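Local coordinates for DegV family protein (Eubacterium eligens, PDB 3FDJ) that is of unknown function but, as a member of the DegV family, probably binds a fatty acid, as relatives serving bacterial fatty acid kinases do, at residues 4-9 and 131-136; 23-28 and 69-74; 78-83 and 92-97; 99-102 and 107-110. All coordinates share one frame; numbering follows the deposited sequence. Where two conformers were deposited one is given.

Contact 1 of 4, residues 4-9 and 131-136; sequences MRLVAD and QMIEEG
Ile133, one residue of the last turn of helix 120-134, meets Leu6 of strand 5-9 and Met4 just before it. Its side chain forks at CB: CG2 stands anti to the backbone N, while chi1 of -68° sets CG1 anti to the carbonyl carbon, and this longer branch runs on extended from the helix to the sheet. Along it, CG1 comes within 4.1 Å of the SE of Met4, which is a selenomethionine. The terminal CD1 then touches both side chains, 3.9 Å from Met4 CB and 3.9 Å from Leu6 CD2. Leu6 and Ile133 run antiparallel alongside each other, whereas Met4 lies at a slant to the isoleucine. No hydrogen bond joins the two segments; the contact is purely apolar. Met20 and Ile142 also touch Ile133, and Phe79 and Leu17 pack on Leu6, which extends the apolar cluster. The helix end is capped by a Schellman motif: Gly136, with positive phi, returns its N to Ile133 O at 3.0 Å. In the same turn Gln131 NE2 donates to Glu135 OE2 at 3.1 Å, arriving from above the carboxylate plane. Residues pointing alternately to the two faces of the strand, with Leu6 under helix 120-134 and Val7 against Ala71 of helix 65-72, are typical of a layered alpha/beta fold whose parallel strands carry helices on both faces.

Contact 2 of 4, residues 23-28 and 69-74; sequences KAVPLT and LEAFGD
Ala71 CB and Val25 CG2 meet at 3.4 Å, tighter than ordinary van der Waals contact, where helix 65-72 leans on strand 21-30. The same methyl of Ala71 is touched by Lys23 CG at 3.8 Å, so one small side chain rests against two residues that point to the same side of the strand. Val25 uses its CG2 branch here, the methyl anti to its carbonyl carbon. In Lys23, chi1 of -169° turns CG away from the backbone N and lays the start of the chain on the alanine, with CB 4.2 Å from Ala71 O. Beyond CG the lysine bends at chi2 and again at chi4, and its NZ ends 5.0 Å from Glu70 OE1, too far for a salt bridge, although the opposite charges may attract weakly. A second shell surrounds these groups. Val7 of the neighbouring strand touches both Val25 and Ala71, and Pro63 also packs on Val25. The backbones of Lys23 and Val25 are bonded to strand 5-9, while Arg5 NH1 donates to Ala71 O and ties the helix end to that strand as well. The helix then closes at Gly73, whose phi is positive. With no hydrogen bond of its own, the contact depends on shape: a methyl in place of a longer side chain lets the helix lie close to the strand, while the charged ends of Lys23 and Glu70 stay at the exposed border.

Contact 3 of 4, residues 78-83 and 92-97; sequences IFVVTI and NSAMAA
Thr82 OG1 donates to Ile83 O at 3.1 Å, reaching the oxygen from above the carbonyl plane, with a C=O...donor angle of 127°. This bond lies at the end of the first strand of a beta-alpha-beta unit made of strand 77-82, helix 90-102 and strand 109-114, and the contact packs that strand against the helix that follows it. A chi1 of 75° sets OG1 between the backbone N and the carbonyl carbon, and it leaves CG2, anti to the carbonyl carbon, to face the helix. CG2 meets Ala94 CB at 3.8 Å, the closest approach between the two segments. The threonine is thus divided: its hydroxyl serves the local backbone and its methyl the interface. Putting an alanine here removes both CG2 and OG1, which would probably leave a gap beside Ala94 CB and take from Ile83 O the bond that the hydroxyl gives it. Around this point the strand end is held by other polar groups, since Asp9 OD2 accepts from Ile83 N and Ser115 OG is bonded to Thr82 O. On the helix, Ser93 OG is bonded to Thr90 O and to Trp68 NE1. Val112 of the next strand touches both Thr82 and Ala94, and Trp68 and Phe72 cover Val80 from helix 65-72. Two residues before Thr82, on the same side of the strand, Val80 CG1 makes a looser contact, 4.3 Å from Ala94 CB.

Contact 4 of 4, residues 99-102 and 107-110; sequences AVYL and QAKV
Apolar packing carries most of this contact, with Tyr101 and Leu102 at the end of segment 99-102 and Ala108 and Val110 on the other segment. Ala108 CB lies 3.8 Å from Tyr101 CE2 and 3.9 Å from Leu102 CD2. Val110 repeats the pattern with its CG2, which is 3.9 Å from Tyr101 CD2 and 3.9 Å from Leu102 CD2. Leu102 therefore works through one methyl: chi1 of -64° puts CG anti to the carbonyl carbon, and CD2 reaches Ala108 and Val110. The same CD2 also packs against the backbone, 3.5 Å from Ala108 O. Here the helix of a beta-alpha-beta crossover, 90-102, hands over after a short loop to strand 109-114, and these side chains fill the angle between helix end and strand start. The aromatic contacts centre on Tyr101, where chi1 of -167° turns the ring so that CD2 and CE2 face Val110 and Ala108. Its ring takes the two methyls obliquely, and the tyrosine crosses Val110 at about a right angle. Beyond the two segments the ring is stacked with His105 and meets Phe72 edge-to-face, while Tyr101 OH is hydrogen-bonded to Asp75 O, which ties the helix to the chain leading into strand 77-82. Among the other polar groups, Val110 O is bonded to Arg98 NE, and Lys109, whose CB points away from the helix segment, forms a salt bridge with Glu140.

Overall arrangement
All four contacts lay a helix end or helix face on the same mixed sheet. Contact 3 is fully buried; contact 2 is mostly so, with one exposed lysine, while contacts 1 and 4 are only partly buried. Contacts 3 and 4 share helix 90-102 and use different parts of one beta-alpha-beta unit, their strands joined by Ile78 N and Lys109 O. Contact 1 reaches the other face of the sheet and links parts far apart in sequence, yet Val7 O meets Val81 N and Ala8 O meets Val25 N in neighbouring strands. Alanine methyls serve in contacts 2 to 4, longer aliphatic chains in contact 1, and an aromatic ring takes part in contact 4 alone.

Contact 1 of 4, residues 4-9 and 131-136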
loop_
_atom_site.group_PDB
_atom_site.type_symbol
_atom_site.label_atom_id
_atom_site.label_comp_id
_atom_site.label_asym_id
_atom_site.label_seq_id
_atom_site.Cartn_x
_atom_site.Cartn_y
_atom_site.Cartn_z
HETATM N N MSE A 4 -5.200 17.469 -13.949
HETATM C CA MSE A 4 -5.006 16.010 -14.010
HETATM C C MSE A 4 -5.685 15.297 -12.850
HETATM O O MSE A 4 -5.986 15.896 -11.825
HETATM C CB MSE A 4 -3.534 15.662 -14.051
HETATM C CG MSE A 4 -2.806 16.419 -15.125
HETATM SE SE MSE A 4 -1.044 15.657 -15.458
HETATM C CE MSE A 4 -0.242 17.255 -16.152
ATOM N N ARG A 5 -5.965 14.024 -13.036
ATOM C CA ARG A 5 -6.664 13.232 -12.053
ATOM C C ARG A 5 -5.779 12.075 -11.617
ATOM O O ARG A 5 -5.214 11.362 -12.461
ATOM C CB ARG A 5 -7.936 12.661 -12.652
ATOM C CG ARG A 5 -8.681 11.684 -11.764
ATOM C CD ARG A 5 -10.001 11.263 -12.405
ATOM N NE ARG A 5 -10.916 12.344 -12.224
ATOM C CZ ARG A 5 -11.893 12.399 -11.320
ATOM N NH1 ARG A 5 -12.203 11.372 -10.532
ATOM N NH2 ARG A 5 -12.600 13.496 -11.251
ATOM N N LEU A 6 -5.696 11.875 -10.309
ATOM C CA LEU A 6 -5.030 10.726 -9.721
ATOM C C LEU A 6 -6.064 9.694 -9.211
ATOM O O LEU A 6 -7.050 10.050 -8.571
ATOM C CB LEU A 6 -4.086 11.184 -8.591
ATOM C CG LEU A 6 -3.011 12.204 -8.978
ATOM C CD1 LEU A 6 -2.083 12.520 -7.756
ATOM C CD2 LEU A 6 -2.208 11.775 -10.197
ATOM N N VAL A 7 -5.837 8.422 -9.518
ATOM C CA VAL A 7 -6.720 7.336 -9.100
ATOM C C VAL A 7 -5.853 6.243 -8.490
ATOM O O VAL A 7 -4.724 5.997 -8.968
ATOM C CB VAL A 7 -7.529 6.783 -10.303
ATOM C CG1 VAL A 7 -8.478 5.659 -9.885
ATOM C CG2 VAL A 7 -8.364 7.908 -10.982
ATOM N N ALA A 8 -6.345 5.595 -7.436
ATOM C CA ALA A 8 -5.620 4.458 -6.871
ATOM C C ALA A 8 -6.581 3.454 -6.316
ATOM O O ALA A 8 -7.674 3.804 -5.898
ATOM C CB ALA A 8 -4.659 4.925 -5.770
ATOM N N ASP A 9 -6.188 2.183 -6.291
ATOM C CA ASP A 9 -6.967 1.259 -5.510
ATOM C C ASP A 9 -6.816 1.516 -4.001
ATOM O O ASP A 9 -5.863 2.160 -3.533
ATOM C CB ASP A 9 -6.695 -0.177 -5.885
ATOM C CG ASP A 9 -5.342 -0.617 -5.489
ATOM O OD1 ASP A 9 -5.080 -0.669 -4.249
ATOM O OD2 ASP A 9 -4.552 -0.958 -6.408
ATOM N N GLN A 131 3.222 16.319 -6.477
ATOM C CA GLN A 131 4.301 17.305 -6.492
ATOM C C GLN A 131 4.695 17.727 -7.925
ATOM O O GLN A 131 4.874 18.921 -8.210
ATOM C CB GLN A 131 5.532 16.784 -5.751
ATOM C CG GLN A 131 6.595 17.847 -5.579
ATOM C CD GLN A 131 7.798 17.339 -4.847
ATOM O OE1 GLN A 131 7.686 16.828 -3.723
ATOM N NE2 GLN A 131 8.968 17.445 -5.483
HETATM N N MSE A 132 4.828 16.758 -8.826
HETATM C CA MSE A 132 5.208 17.081 -10.203
HETATM C C MSE A 132 4.118 17.843 -10.942
HETATM O O MSE A 132 4.410 18.778 -11.703
HETATM C CB MSE A 132 5.629 15.819 -10.954
HETATM C CG MSE A 132 6.944 15.272 -10.439
HETATM SE SE MSE A 132 7.539 13.820 -11.638
HETATM C CE MSE A 132 6.574 12.600 -10.987
ATOM N N ILE A 133 2.870 17.475 -10.701
ATOM C CA ILE A 133 1.740 18.217 -11.238
ATOM C C ILE A 133 1.757 19.665 -10.734
ATOM O O ILE A 133 1.562 20.606 -11.519
ATOM C CB ILE A 133 0.404 17.523 -10.904
ATOM C CG1 ILE A 133 0.310 16.204 -11.664
ATOM C CG2 ILE A 133 -0.806 18.439 -11.249
ATOM C CD1 ILE A 133 -0.849 15.302 -11.223
ATOM N N GLU A 134 2.018 19.856 -9.443
ATOM C CA GLU A 134 2.071 21.196 -8.864
ATOM C C GLU A 134 3.257 22.011 -9.373
ATOM O O GLU A 134 3.195 23.239 -9.424
ATOM C CB GLU A 134 2.104 21.110 -7.343
ATOM C CG GLU A 134 0.816 20.536 -6.782
ATOM C CD GLU A 134 0.845 20.360 -5.281
ATOM O OE1 GLU A 134 1.957 20.272 -4.703
ATOM O OE2 GLU A 134 -0.251 20.299 -4.683
ATOM N N GLU A 135 4.334 21.324 -9.739
ATOM C CA GLU A 135 5.502 21.964 -10.350
ATOM C C GLU A 135 5.254 22.375 -11.810
ATOM O O GLU A 135 6.094 23.060 -12.389
ATOM C CB GLU A 135 6.732 21.040 -10.258
ATOM C CG GLU A 135 7.337 20.955 -8.865
ATOM C CD GLU A 135 8.286 19.771 -8.669
ATOM O OE1 GLU A 135 8.414 18.915 -9.577
ATOM O OE2 GLU A 135 8.898 19.689 -7.576
ATOM N N GLY A 136 4.121 21.980 -12.390
ATOM C CA GLY A 136 3.756 22.347 -13.756
ATOM C C GLY A 136 4.278 21.393 -14.820
ATOM O O GLY A 136 4.306 21.722 -15.996
#

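Contact 2 of 4, residues 23-28 and 69-74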
loop_
_atom_site.group_PDB
_atom_site.type_symbol
_atom_site.label_atom_id
_atom_site.label_comp_id
_atom_site.label_asym_id
_atom_site.label_seq_id
_atom_site.Cartn_x
_atom_site.Cartn_y
_atom_site.Cartn_z
ATOM N N LYS A 23 -9.256 9.955 -6.489
ATOM C CA LYS A 23 -10.285 8.990 -6.170
ATOM C C LYS A 23 -9.710 7.615 -5.866
ATOM O O LYS A 23 -8.944 7.063 -6.681
ATOM C CB LYS A 23 -11.227 8.872 -7.364
ATOM C CG LYS A 23 -12.449 8.105 -7.057
ATOM C CD LYS A 23 -13.390 8.914 -6.189
ATOM C CE LYS A 23 -14.487 8.059 -5.616
ATOM N NZ LYS A 23 -15.465 7.714 -6.684
ATOM N N ALA A 24 -10.099 7.058 -4.718
ATOM C CA ALA A 24 -9.752 5.679 -4.359
ATOM C C ALA A 24 -10.829 4.714 -4.857
ATOM O O ALA A 24 -12.021 5.025 -4.810
ATOM C CB ALA A 24 -9.557 5.538 -2.832
ATOM N N VAL A 25 -10.402 3.557 -5.343
ATOM C CA VAL A 25 -11.286 2.542 -5.869
ATOM C C VAL A 25 -11.236 1.297 -4.968
ATOM O O VAL A 25 -10.199 0.646 -4.844
ATOM C CB VAL A 25 -10.912 2.182 -7.306
ATOM C CG1 VAL A 25 -11.967 1.240 -7.888
ATOM C CG2 VAL A 25 -10.802 3.479 -8.166
ATOM N N PRO A 26 -12.351 0.979 -4.314
ATOM C CA PRO A 26 -12.356 -0.049 -3.280
ATOM C C PRO A 26 -12.157 -1.464 -3.766
ATOM O O PRO A 26 -12.786 -1.882 -4.734
ATOM C CB PRO A 26 -13.755 0.050 -2.674
ATOM C CG PRO A 26 -14.446 1.090 -3.336
ATOM C CD PRO A 26 -13.654 1.661 -4.428
ATOM N N LEU A 27 -11.292 -2.194 -3.064
ATOM C CA LEU A 27 -11.283 -3.648 -3.105
ATOM C C LEU A 27 -12.323 -4.160 -2.104
ATOM O O LEU A 27 -12.848 -3.387 -1.289
ATOM C CB LEU A 27 -9.879 -4.186 -2.787
ATOM C CG LEU A 27 -8.939 -4.203 -4.015
ATOM C CD1 LEU A 27 -8.292 -2.865 -4.175
ATOM C CD2 LEU A 27 -7.868 -5.319 -3.954
ATOM N N THR A 28 -12.589 -5.465 -2.146
ATOM C CA THR A 28 -13.602 -6.084 -1.308
ATOM C C THR A 28 -13.013 -7.296 -0.601
ATOM O O THR A 28 -12.316 -8.090 -1.224
ATOM C CB THR A 28 -14.820 -6.506 -2.134
ATOM O OG1 THR A 28 -15.388 -5.352 -2.774
ATOM C CG2 THR A 28 -15.877 -7.187 -1.244
ATOM N N LEU A 69 -14.097 2.708 -14.107
ATOM C CA LEU A 69 -14.632 3.699 -15.048
ATOM C C LEU A 69 -15.293 4.850 -14.329
ATOM O O LEU A 69 -15.099 6.000 -14.706
ATOM C CB LEU A 69 -15.601 3.051 -16.043
ATOM C CG LEU A 69 -14.941 2.081 -17.028
ATOM C CD1 LEU A 69 -16.027 1.409 -17.904
ATOM C CD2 LEU A 69 -13.912 2.803 -17.918
ATOM N N GLU A 70 -16.043 4.538 -13.277
ATOM C CA GLU A 70 -16.669 5.573 -12.449
ATOM C C GLU A 70 -15.584 6.496 -11.888
ATOM O O GLU A 70 -15.726 7.716 -11.915
ATOM C CB GLU A 70 -17.472 4.944 -11.314
ATOM C CG GLU A 70 -18.227 5.940 -10.452
ATOM C CD GLU A 70 -19.087 5.283 -9.377
ATOM O OE1 GLU A 70 -18.598 4.378 -8.654
ATOM O OE2 GLU A 70 -20.254 5.699 -9.243
ATOM N N ALA A 71 -14.478 5.921 -11.435
ATOM C CA ALA A 71 -13.410 6.707 -10.814
ATOM C C ALA A 71 -12.655 7.580 -11.794
ATOM O O ALA A 71 -12.109 8.614 -11.414
ATOM C CB ALA A 71 -12.430 5.799 -10.082
ATOM N N PHE A 72 -12.569 7.144 -13.051
ATOM C CA PHE A 72 -11.874 7.924 -14.070
ATOM C C PHE A 72 -12.681 9.171 -14.396
ATOM O O PHE A 72 -12.130 10.176 -14.811
ATOM C CB PHE A 72 -11.666 7.121 -15.366
ATOM C CG PHE A 72 -10.777 5.892 -15.239
ATOM C CD1 PHE A 72 -9.927 5.686 -14.165
ATOM C CD2 PHE A 72 -10.767 4.957 -16.264
ATOM C CE1 PHE A 72 -9.124 4.555 -14.082
ATOM C CE2 PHE A 72 -9.949 3.838 -16.197
ATOM C CZ PHE A 72 -9.132 3.631 -15.087
ATOM N N GLY A 73 -14.000 9.077 -14.250
ATOM C CA GLY A 73 -14.885 10.182 -14.529
ATOM C C GLY A 73 -14.857 10.511 -16.003
ATOM O O GLY A 73 -15.133 9.648 -16.860
ATOM N N ASP A 74 -14.525 11.751 -16.320
ATOM C CA ASP A 74 -14.394 12.135 -17.721
ATOM C C ASP A 74 -13.149 12.995 -17.962
ATOM O O ASP A 74 -13.077 13.800 -18.893
ATOM C CB ASP A 74 -15.685 12.785 -18.229
ATOM C CG ASP A 74 -15.813 14.216 -17.835
ATOM O OD1 ASP A 74 -15.417 14.553 -16.695
ATOM O OD2 ASP A 74 -16.299 15.008 -18.687
#

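Contact 3 of 4, residues 78-83 and 92-97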
loop_
_atom_site.group_PDB
_atom_site.type_symbol
_atom_site.label_atom_id
_atom_site.label_comp_id
_atom_site.label_asym_id
_atom_site.label_seq_id
_atom_site.Cartn_x
_atom_site.Cartn_y
_atom_site.Cartn_z
ATOM N N ILE A 78 -4.995 11.105 -16.737
ATOM C CA ILE A 78 -5.190 10.290 -15.554
ATOM C C ILE A 78 -3.971 9.430 -15.279
ATOM O O ILE A 78 -3.423 8.792 -16.195
ATOM C CB ILE A 78 -6.421 9.357 -15.704
ATOM C CG1 ILE A 78 -7.689 10.147 -16.081
ATOM C CG2 ILE A 78 -6.658 8.493 -14.412
ATOM C CD1 ILE A 78 -8.923 9.263 -16.313
ATOM N N PHE A 79 -3.555 9.421 -14.011
ATOM C CA PHE A 79 -2.582 8.465 -13.519
ATOM C C PHE A 79 -3.318 7.550 -12.558
ATOM O O PHE A 79 -4.062 8.011 -11.681
ATOM C CB PHE A 79 -1.384 9.142 -12.824
ATOM C CG PHE A 79 -0.462 9.841 -13.764
ATOM C CD1 PHE A 79 0.458 9.124 -14.531
ATOM C CD2 PHE A 79 -0.513 11.213 -13.913
ATOM C CE1 PHE A 79 1.301 9.785 -15.406
ATOM C CE2 PHE A 79 0.322 11.881 -14.823
ATOM C CZ PHE A 79 1.214 11.163 -15.573
ATOM N N VAL A 80 -3.110 6.248 -12.735
ATOM C CA VAL A 80 -3.724 5.228 -11.891
ATOM C C VAL A 80 -2.630 4.462 -11.193
ATOM O O VAL A 80 -1.749 3.911 -11.869
ATOM C CB VAL A 80 -4.566 4.246 -12.726
ATOM C CG1 VAL A 80 -5.348 3.308 -11.793
ATOM C CG2 VAL A 80 -5.537 4.994 -13.671
ATOM N N VAL A 81 -2.654 4.402 -9.858
ATOM C CA VAL A 81 -1.644 3.628 -9.117
ATOM C C VAL A 81 -2.294 2.368 -8.564
ATOM O O VAL A 81 -3.366 2.432 -7.961
ATOM C CB VAL A 81 -1.012 4.467 -7.997
ATOM C CG1 VAL A 81 0.083 3.659 -7.241
ATOM C CG2 VAL A 81 -0.418 5.772 -8.581
ATOM N N THR A 82 -1.682 1.218 -8.817
ATOM C CA THR A 82 -2.240 -0.041 -8.350
ATOM C C THR A 82 -1.281 -0.786 -7.429
ATOM O O THR A 82 -0.081 -0.595 -7.465
ATOM C CB THR A 82 -2.649 -1.021 -9.495
ATOM O OG1 THR A 82 -1.493 -1.621 -10.086
ATOM C CG2 THR A 82 -3.502 -0.316 -10.607
ATOM N N ILE A 83 -1.858 -1.627 -6.587
ATOM C CA ILE A 83 -1.119 -2.612 -5.808
ATOM C C ILE A 83 -0.386 -3.550 -6.784
ATOM O O ILE A 83 -0.810 -3.748 -7.933
ATOM C CB ILE A 83 -2.098 -3.357 -4.865
ATOM C CG1 ILE A 83 -1.406 -4.458 -4.019
ATOM C CG2 ILE A 83 -3.230 -3.925 -5.662
ATOM C CD1 ILE A 83 -2.253 -4.876 -2.817
ATOM N N ASN A 92 -4.250 -5.707 -13.738
ATOM C CA ASN A 92 -4.949 -6.152 -14.924
ATOM C C ASN A 92 -6.350 -5.531 -15.039
ATOM O O ASN A 92 -6.771 -5.171 -16.155
ATOM C CB ASN A 92 -5.067 -7.673 -14.985
ATOM C CG ASN A 92 -3.764 -8.365 -15.255
ATOM O OD1 ASN A 92 -2.761 -7.737 -15.671
ATOM N ND2 ASN A 92 -3.759 -9.700 -15.047
ATOM N N SER A 93 -7.077 -5.432 -13.912
ATOM C CA SER A 93 -8.431 -4.863 -13.941
ATOM C C SER A 93 -8.368 -3.391 -14.366
ATOM O O SER A 93 -9.233 -2.906 -15.120
ATOM C CB SER A 93 -9.176 -5.042 -12.587
ATOM O OG SER A 93 -8.646 -4.255 -11.529
ATOM N N ALA A 94 -7.346 -2.690 -13.879
ATOM C CA ALA A 94 -7.151 -1.276 -14.231
ATOM C C ALA A 94 -6.780 -1.123 -15.722
ATOM O O ALA A 94 -7.239 -0.196 -16.390
ATOM C CB ALA A 94 -6.084 -0.632 -13.338
HETATM N N MSE A 95 -5.937 -2.022 -16.225
HETATM C CA MSE A 95 -5.596 -2.023 -17.664
HETATM C C MSE A 95 -6.817 -2.328 -18.526
HETATM O O MSE A 95 -6.993 -1.725 -19.592
HETATM C CB MSE A 95 -4.466 -3.002 -17.964
HETATM C CG MSE A 95 -3.134 -2.616 -17.390
HETATM SE SE MSE A 95 -2.418 -1.078 -18.322
HETATM C CE MSE A 95 -2.002 -1.841 -20.062
ATOM N N ALA A 96 -7.664 -3.243 -18.076
ATOM C CA ALA A 96 -8.892 -3.552 -18.791
ATOM C C ALA A 96 -9.833 -2.337 -18.835
ATOM O O ALA A 96 -10.437 -2.019 -19.875
ATOM C CB ALA A 96 -9.582 -4.792 -18.145
ATOM N N ALA A 97 -9.947 -1.646 -17.709
ATOM C CA ALA A 97 -10.769 -0.441 -17.642
ATOM C C ALA A 97 -10.183 0.691 -18.510
ATOM O O ALA A 97 -10.932 1.414 -19.168
ATOM C CB ALA A 97 -10.922 0.008 -16.166
#

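Contact 4 of 4, residues 99-102 and 107-110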
loop_
_atom_site.group_PDB
_atom_site.type_symbol
_atom_site.label_atom_id
_atom_site.label_comp_id
_atom_site.label_asym_id
_atom_site.label_seq_id
_atom_site.Cartn_x
_atom_site.Cartn_y
_atom_site.Cartn_z
ATOM N N ALA A 99 -8.560 0.302 -21.218
ATOM C CA ALA A 99 -8.859 -0.090 -22.595
ATOM C C ALA A 99 -10.229 0.416 -23.031
ATOM O O ALA A 99 -10.393 0.936 -24.147
ATOM C CB ALA A 99 -8.772 -1.612 -22.728
ATOM N N VAL A 100 -11.226 0.194 -22.181
ATOM C CA VAL A 100 -12.572 0.660 -22.443
ATOM C C VAL A 100 -12.605 2.194 -22.437
ATOM O O VAL A 100 -13.216 2.827 -23.314
ATOM C CB VAL A 100 -13.555 0.095 -21.393
ATOM C CG1 VAL A 100 -14.933 0.766 -21.528
ATOM C CG2 VAL A 100 -13.654 -1.467 -21.543
ATOM N N TYR A 101 -11.928 2.798 -21.477
ATOM C CA TYR A 101 -11.956 4.274 -21.342
ATOM C C TYR A 101 -11.386 4.966 -22.602
ATOM O O TYR A 101 -11.955 5.917 -23.118
ATOM C CB TYR A 101 -11.202 4.689 -20.091
ATOM C CG TYR A 101 -11.428 6.132 -19.690
ATOM C CD1 TYR A 101 -12.591 6.501 -19.020
ATOM C CD2 TYR A 101 -10.485 7.115 -19.974
ATOM C CE1 TYR A 101 -12.815 7.825 -18.647
ATOM C CE2 TYR A 101 -10.688 8.442 -19.606
ATOM C CZ TYR A 101 -11.857 8.782 -18.930
ATOM O OH TYR A 101 -12.090 10.074 -18.553
ATOM N N LEU A 102 -10.281 4.452 -23.111
ATOM C CA LEU A 102 -9.679 5.006 -24.318
ATOM C C LEU A 102 -10.548 4.802 -25.557
ATOM O O LEU A 102 -10.441 5.552 -26.519
ATOM C CB LEU A 102 -8.277 4.455 -24.517
ATOM C CG LEU A 102 -7.284 4.860 -23.418
ATOM C CD1 LEU A 102 -5.932 4.255 -23.743
ATOM C CD2 LEU A 102 -7.151 6.373 -23.162
ATOM N N GLN A 107 -9.512 11.999 -26.554
ATOM C CA GLN A 107 -8.344 12.808 -26.261
ATOM C C GLN A 107 -7.628 12.330 -24.986
ATOM O O GLN A 107 -6.647 12.932 -24.586
ATOM C CB GLN A 107 -8.744 14.280 -26.172
ATOM C CG GLN A 107 -8.883 14.941 -27.531
ATOM C CD GLN A 107 -10.182 14.626 -28.229
ATOM O OE1 GLN A 107 -11.268 14.872 -27.679
ATOM N NE2 GLN A 107 -10.090 14.111 -29.468
ATOM N N ALA A 108 -8.071 11.221 -24.398
ATOM C CA ALA A 108 -7.588 10.852 -23.068
ATOM C C ALA A 108 -6.202 10.242 -23.124
ATOM O O ALA A 108 -5.859 9.530 -24.068
ATOM C CB ALA A 108 -8.545 9.878 -22.391
ATOM N N LYS A 109 -5.428 10.519 -22.081
ATOM C CA LYS A 109 -4.184 9.823 -21.783
ATOM C C LYS A 109 -4.304 9.226 -20.400
ATOM O O LYS A 109 -4.639 9.945 -19.441
ATOM C CB LYS A 109 -3.031 10.813 -21.765
ATOM C CG LYS A 109 -2.825 11.497 -23.083
ATOM C CD LYS A 109 -1.536 12.320 -23.102
ATOM C CE LYS A 109 -1.760 13.799 -22.965
ATOM N NZ LYS A 109 -0.993 14.486 -24.071
ATOM N N VAL A 110 -4.038 7.929 -20.287
ATOM C CA VAL A 110 -4.150 7.227 -19.037
ATOM C C VAL A 110 -2.938 6.366 -18.835
ATOM O O VAL A 110 -2.609 5.545 -19.697
ATOM C CB VAL A 110 -5.413 6.329 -19.008
ATOM C CG1 VAL A 110 -5.554 5.637 -17.643
ATOM C CG2 VAL A 110 -6.687 7.162 -19.333
#